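Local coordinates for Na Glutathione S-transferase 2 (Necator americanus, PDB 2ON5), which binds glutathione and, as a hookworm glutathione S-transferase, probably conjugates it through its thiol to electrophilic compounds, at residues H3-Y8 with E30-T35. Numbering follows the deposited sequence.
With GSH (glutathione), chain V; EDO (1,2-ethanediol), chain J.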
ATOM      1  N   HIS A   3      -0.867 -25.349  -6.973  1.00 20.16           N
ATOM      2  CA  HIS A   3       0.518 -24.967  -7.282  1.00 20.56           C
ATOM      3  C   HIS A   3       0.701 -23.482  -7.124  1.00 19.30           C
ATOM      4  O   HIS A   3      -0.033 -22.686  -7.728  1.00 20.04           O
ATOM      5  CB  HIS A   3       0.914 -25.355  -8.708  1.00 21.15           C
ATOM      6  CG  HIS A   3       2.378 -25.184  -8.972  1.00 22.86           C
ATOM      7  ND1 HIS A   3       2.909 -24.041  -9.531  1.00 24.74           N
ATOM      8  CD2 HIS A   3       3.428 -25.997  -8.710  1.00 23.24           C
ATOM      9  CE1 HIS A   3       4.222 -24.170  -9.635  1.00 22.88           C
ATOM     10  NE2 HIS A   3       4.564 -25.343  -9.138  1.00 25.78           N
ATOM     11  N   TYR A   4       1.691 -23.114  -6.319  1.00 18.70           N
ATOM     12  CA  TYR A   4       2.145 -21.729  -6.216  1.00 18.35           C
ATOM     13  C   TYR A   4       3.526 -21.495  -6.819  1.00 18.00           C
ATOM     14  O   TYR A   4       4.472 -22.276  -6.595  1.00 16.63           O
ATOM     15  CB  TYR A   4       2.194 -21.288  -4.764  1.00 18.95           C
ATOM     16  CG  TYR A   4       0.860 -21.316  -4.045  1.00 19.91           C
ATOM     17  CD1 TYR A   4       0.533 -22.372  -3.186  1.00 19.08           C
ATOM     18  CD2 TYR A   4      -0.075 -20.287  -4.226  1.00 20.54           C
ATOM     19  CE1 TYR A   4      -0.681 -22.394  -2.519  1.00 20.89           C
ATOM     20  CE2 TYR A   4      -1.290 -20.303  -3.543  1.00 21.63           C
ATOM     21  CZ  TYR A   4      -1.582 -21.361  -2.707  1.00 21.72           C
ATOM     22  OH  TYR A   4      -2.783 -21.387  -2.028  1.00 24.55           O
ATOM     23  N   LYS A   5       3.628 -20.405  -7.573  1.00 17.58           N
ATOM     24  CA  LYS A   5       4.907 -19.948  -8.111  1.00 18.43           C
ATOM     25  C   LYS A   5       5.116 -18.501  -7.660  1.00 18.29           C
ATOM     26  O   LYS A   5       4.213 -17.661  -7.824  1.00 18.74           O
ATOM     27  CB  LYS A   5       4.905 -20.019  -9.649  1.00 18.66           C
ATOM     28  CG  LYS A   5       6.235 -19.565 -10.289  1.00 18.60           C
ATOM     29  CD  LYS A   5       6.269 -19.828 -11.779  1.00 20.69           C
ATOM     30  CE  LYS A   5       5.210 -19.014 -12.499  1.00 24.82           C
ATOM     31  NZ  LYS A   5       5.527 -18.749 -13.932  1.00 26.28           N
ATOM     32  N   LEU A   6       6.277 -18.211  -7.066  1.00 17.82           N
ATOM     33  CA  LEU A   6       6.657 -16.822  -6.835  1.00 17.27           C
ATOM     34  C   LEU A   6       7.816 -16.423  -7.725  1.00 16.91           C
ATOM     35  O   LEU A   6       8.889 -17.062  -7.690  1.00 16.22           O
ATOM     36  CB  LEU A   6       7.056 -16.599  -5.388  1.00 17.20           C
ATOM     37  CG  LEU A   6       7.331 -15.166  -4.930  1.00 17.96           C
ATOM     38  CD1 LEU A   6       6.017 -14.342  -5.000  1.00 18.53           C
ATOM     39  CD2 LEU A   6       7.915 -15.196  -3.541  1.00 20.15           C
ATOM     40  N   THR A   7       7.629 -15.343  -8.486  1.00 16.62           N
ATOM     41  CA  THR A   7       8.724 -14.829  -9.333  1.00 16.03           C
ATOM     42  C   THR A   7       9.248 -13.486  -8.788  1.00 15.93           C
ATOM     43  O   THR A   7       8.461 -12.564  -8.507  1.00 14.66           O
ATOM     44  CB  THR A   7       8.310 -14.694 -10.808  1.00 15.91           C
ATOM     45  OG1 THR A   7       7.821 -15.954 -11.298  1.00 16.82           O
ATOM     46  CG2 THR A   7       9.518 -14.253 -11.663  1.00 14.43           C
ATOM     47  N   TYR A   8      10.565 -13.419  -8.592  1.00 15.11           N
ATOM     48  CA  TYR A   8      11.228 -12.204  -8.100  1.00 15.87           C
ATOM     49  C   TYR A   8      12.709 -12.226  -8.515  1.00 16.38           C
ATOM     50  O   TYR A   8      13.124 -13.077  -9.307  1.00 15.56           O
ATOM     51  CB  TYR A   8      11.078 -12.091  -6.575  1.00 15.49           C
ATOM     52  CG  TYR A   8      11.488 -10.749  -6.032  1.00 16.11           C
ATOM     53  CD1 TYR A   8      10.882  -9.563  -6.486  1.00 14.67           C
ATOM     54  CD2 TYR A   8      12.502 -10.645  -5.096  1.00 16.09           C
ATOM     55  CE1 TYR A   8      11.284  -8.329  -5.990  1.00 16.41           C
ATOM     56  CE2 TYR A   8      12.904  -9.410  -4.603  1.00 17.60           C
ATOM     57  CZ  TYR A   8      12.303  -8.270  -5.055  1.00 15.72           C
ATOM     58  OH  TYR A   8      12.692  -7.049  -4.545  1.00 17.41           O
ATOM     59  N   GLU A  30       7.085 -22.829  -5.845  1.00 17.47           N
ATOM     60  CA  GLU A  30       8.185 -22.719  -6.801  1.00 18.39           C
ATOM     61  C   GLU A  30       8.793 -21.324  -6.676  1.00 17.54           C
ATOM     62  O   GLU A  30       8.131 -20.327  -6.963  1.00 17.22           O
ATOM     63  CB  GLU A  30       7.645 -22.934  -8.205  1.00 17.82           C
ATOM     64  CG  GLU A  30       8.698 -22.967  -9.283  1.00 20.88           C
ATOM     65  CD  GLU A  30       8.091 -23.137 -10.661  1.00 22.53           C
ATOM     66  OE1 GLU A  30       8.834 -23.014 -11.644  1.00 26.31           O
ATOM     67  OE2 GLU A  30       6.872 -23.401 -10.763  1.00 24.23           O
ATOM     68  N   ASP A  31      10.046 -21.266  -6.224  1.00 17.45           N
ATOM     69  CA  ASP A  31      10.721 -19.999  -5.960  1.00 18.04           C
ATOM     70  C   ASP A  31      11.565 -19.663  -7.191  1.00 18.08           C
ATOM     71  O   ASP A  31      12.690 -20.170  -7.325  1.00 17.73           O
ATOM     72  CB  ASP A  31      11.620 -20.169  -4.730  1.00 18.75           C
ATOM     73  CG  ASP A  31      12.064 -18.860  -4.111  1.00 17.94           C
ATOM     74  OD1 ASP A  31      13.138 -18.886  -3.456  1.00 20.92           O
ATOM     75  OD2 ASP A  31      11.356 -17.824  -4.240  1.00 16.31           O
ATOM     76  N   VAL A  32      11.033 -18.813  -8.071  1.00 16.97           N
ATOM     77  CA  VAL A  32      11.728 -18.415  -9.315  1.00 17.60           C
ATOM     78  C   VAL A  32      12.496 -17.112  -9.089  1.00 17.97           C
ATOM     79  O   VAL A  32      11.916 -16.105  -8.618  1.00 17.37           O
ATOM     80  CB  VAL A  32      10.747 -18.238 -10.495  1.00 17.05           C
ATOM     81  CG1 VAL A  32      11.494 -17.822 -11.777  1.00 18.12           C
ATOM     82  CG2 VAL A  32       9.964 -19.533 -10.736  1.00 17.21           C
ATOM     83  N   ARG A  33      13.796 -17.125  -9.402  1.00 17.98           N
ATOM     84  CA  ARG A  33      14.664 -15.976  -9.094  1.00 18.38           C
ATOM     85  C   ARG A  33      15.447 -15.515 -10.301  1.00 18.98           C
ATOM     86  O   ARG A  33      16.240 -16.299 -10.860  1.00 18.75           O
ATOM     87  CB  ARG A  33      15.650 -16.296  -7.958  1.00 18.00           C
ATOM     88  CG  ARG A  33      14.995 -16.656  -6.629  1.00 17.64           C
ATOM     89  CD  ARG A  33      16.015 -16.910  -5.541  1.00 18.71           C
ATOM     90  NE  ARG A  33      15.340 -17.227  -4.276  1.00 18.02           N
ATOM     91  CZ  ARG A  33      15.705 -16.762  -3.084  1.00 20.26           C
ATOM     92  NH1 ARG A  33      16.774 -15.967  -2.957  1.00 17.17           N
ATOM     93  NH2 ARG A  33      14.991 -17.099  -2.011  1.00 18.79           N
ATOM     94  N   TYR A  34      15.239 -14.253 -10.688  1.00 17.88           N
ATOM     95  CA  TYR A  34      15.938 -13.648 -11.811  1.00 19.50           C
ATOM     96  C   TYR A  34      17.119 -12.809 -11.410  1.00 19.14           C
ATOM     97  O   TYR A  34      17.040 -12.007 -10.471  1.00 17.45           O
ATOM     98  CB  TYR A  34      14.999 -12.765 -12.671  1.00 19.92           C
ATOM     99  CG  TYR A  34      13.983 -13.546 -13.479  1.00 22.48           C
ATOM    100  CD1 TYR A  34      12.635 -13.176 -13.510  1.00 23.04           C
ATOM    101  CD2 TYR A  34      14.382 -14.667 -14.217  1.00 23.70           C
ATOM    102  CE1 TYR A  34      11.716 -13.907 -14.265  1.00 24.07           C
ATOM    103  CE2 TYR A  34      13.486 -15.388 -14.968  1.00 26.84           C
ATOM    104  CZ  TYR A  34      12.162 -15.027 -14.975  1.00 24.93           C
ATOM    105  OH  TYR A  34      11.314 -15.782 -15.746  1.00 26.93           O
ATOM    106  N   THR A  35      18.210 -12.949 -12.173  1.00 19.54           N
ATOM    107  CA  THR A  35      19.250 -11.898 -12.176  1.00 19.66           C
ATOM    108  C   THR A  35      18.727 -10.597 -12.786  1.00 20.70           C
ATOM    109  O   THR A  35      17.704 -10.582 -13.502  1.00 18.83           O
ATOM    110  CB  THR A  35      20.490 -12.299 -12.987  1.00 19.33           C
ATOM    111  OG1 THR A  35      20.108 -12.453 -14.356  1.00 18.65           O
ATOM    112  CG2 THR A  35      21.123 -13.600 -12.437  1.00 18.97           C
TER
HETATM  113  N1  GSH V 999       4.516  -1.580  -5.104  1.00 32.71           N
HETATM  114  CA1 GSH V 999       5.693  -2.440  -5.382  1.00 34.51           C
HETATM  115  C1  GSH V 999       5.483  -3.818  -4.760  1.00 30.29           C
HETATM  116  O11 GSH V 999       5.404  -3.814  -3.514  1.00 31.78           O
HETATM  117  O12 GSH V 999       5.390  -4.909  -5.391  1.00 24.84           O
HETATM  118  CB1 GSH V 999       6.110  -2.437  -6.854  1.00 35.85           C
HETATM  119  CG1 GSH V 999       7.106  -3.535  -7.215  1.00 36.37           C
HETATM  120  CD1 GSH V 999       8.448  -3.028  -7.731  1.00 38.73           C
HETATM  121  OE1 GSH V 999       8.894  -1.692  -7.536  1.00 38.24           O
HETATM  122  N2  GSH V 999       9.138  -3.972  -8.376  1.00 39.21           N
HETATM  123  CA2 GSH V 999      10.578  -4.062  -8.572  1.00 37.89           C
HETATM  124  C2  GSH V 999      10.878  -4.372 -10.021  1.00 37.07           C
HETATM  125  O2  GSH V 999       9.954  -5.057 -10.850  1.00 29.69           O
HETATM  126  CB2 GSH V 999      11.140  -5.156  -7.679  1.00 38.71           C
HETATM  127  SG2 GSH V 999      11.982  -4.592  -6.168  1.00 41.91           S
HETATM  128  N3  GSH V 999      12.042  -3.938 -10.502  1.00 38.29           N
HETATM  129  CA3 GSH V 999      12.368  -4.061 -11.910  1.00 40.90           C
HETATM  130  C3  GSH V 999      11.533  -3.226 -12.860  1.00 41.99           C
HETATM  131  O31 GSH V 999      10.754  -2.346 -12.429  1.00 44.17           O
HETATM  132  O32 GSH V 999      11.617  -3.397 -14.098  1.00 41.62           O
HETATM  133  C1  EDO J 420      20.346  -9.934  -8.436  1.00 35.69           C
HETATM  134  O1  EDO J 420      19.030 -10.132  -8.987  1.00 35.24           O
HETATM  135  C2  EDO J 420      21.365 -10.535  -9.390  1.00 34.67           C
HETATM  136  O2  EDO J 420      21.600  -9.649 -10.505  1.00 34.44           O
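H3 swings its ring toward the start of the neighbouring strand and sets an edge against the carboxylate of E30: ring CE1 lies 3.0 Å from E30 OE2, in the ring plane, while the flat groups are turned 69° apart. This is close polar contact without a hydrogen bond. Beside it, Y4 O accepts the amide of E30, the first of five backbone bonds that zip strands 4-8 and 30-34 in parallel. K5 lies alongside E30, both side chains running the same way; anti to the backbone N (chi1 -179°), K5 CG lies 3.8 Å from V32 CG2. The chain then bends, and K5 NZ stays 5.8 Å from E30 OE2, making no salt bridge; it forms a long, weak ion pair with E55 instead. L6 uses both backbone groups: its N-H goes to E30 O and its O takes the amide of V32. Its side chain lies on the other face, with Y8, D31 and R33, packing on I18 and R19 of helix 16-25. There R33 grips D31 side-on, NE and NH2 both reaching OD1, while OD2 of D31 pairs with R19. T7 returns to the face of K5, turning OG1 toward V32 CB, and T7 CG2 meets the Y34 ring obliquely, 3.4 Å from Y34 CE1. Y8 carries the ladder on, its N bonded to V32 O; Y8 O accepts Y34 N at 2.8 Å, and Y34 in turn reaches the backbone of A10. The two strands and helix 16-25 form the beta-alpha-beta unit of the thioredoxin-like N-terminal domain. Bonded at N and O, the Y8 backbone is firmly placed, and Y8 OH, which accepts a hydrogen bond from L14 N, stands 3.0 Å from glutathione SG2, consistent with the thiolate-stabilising tyrosine of related glutathione transferases.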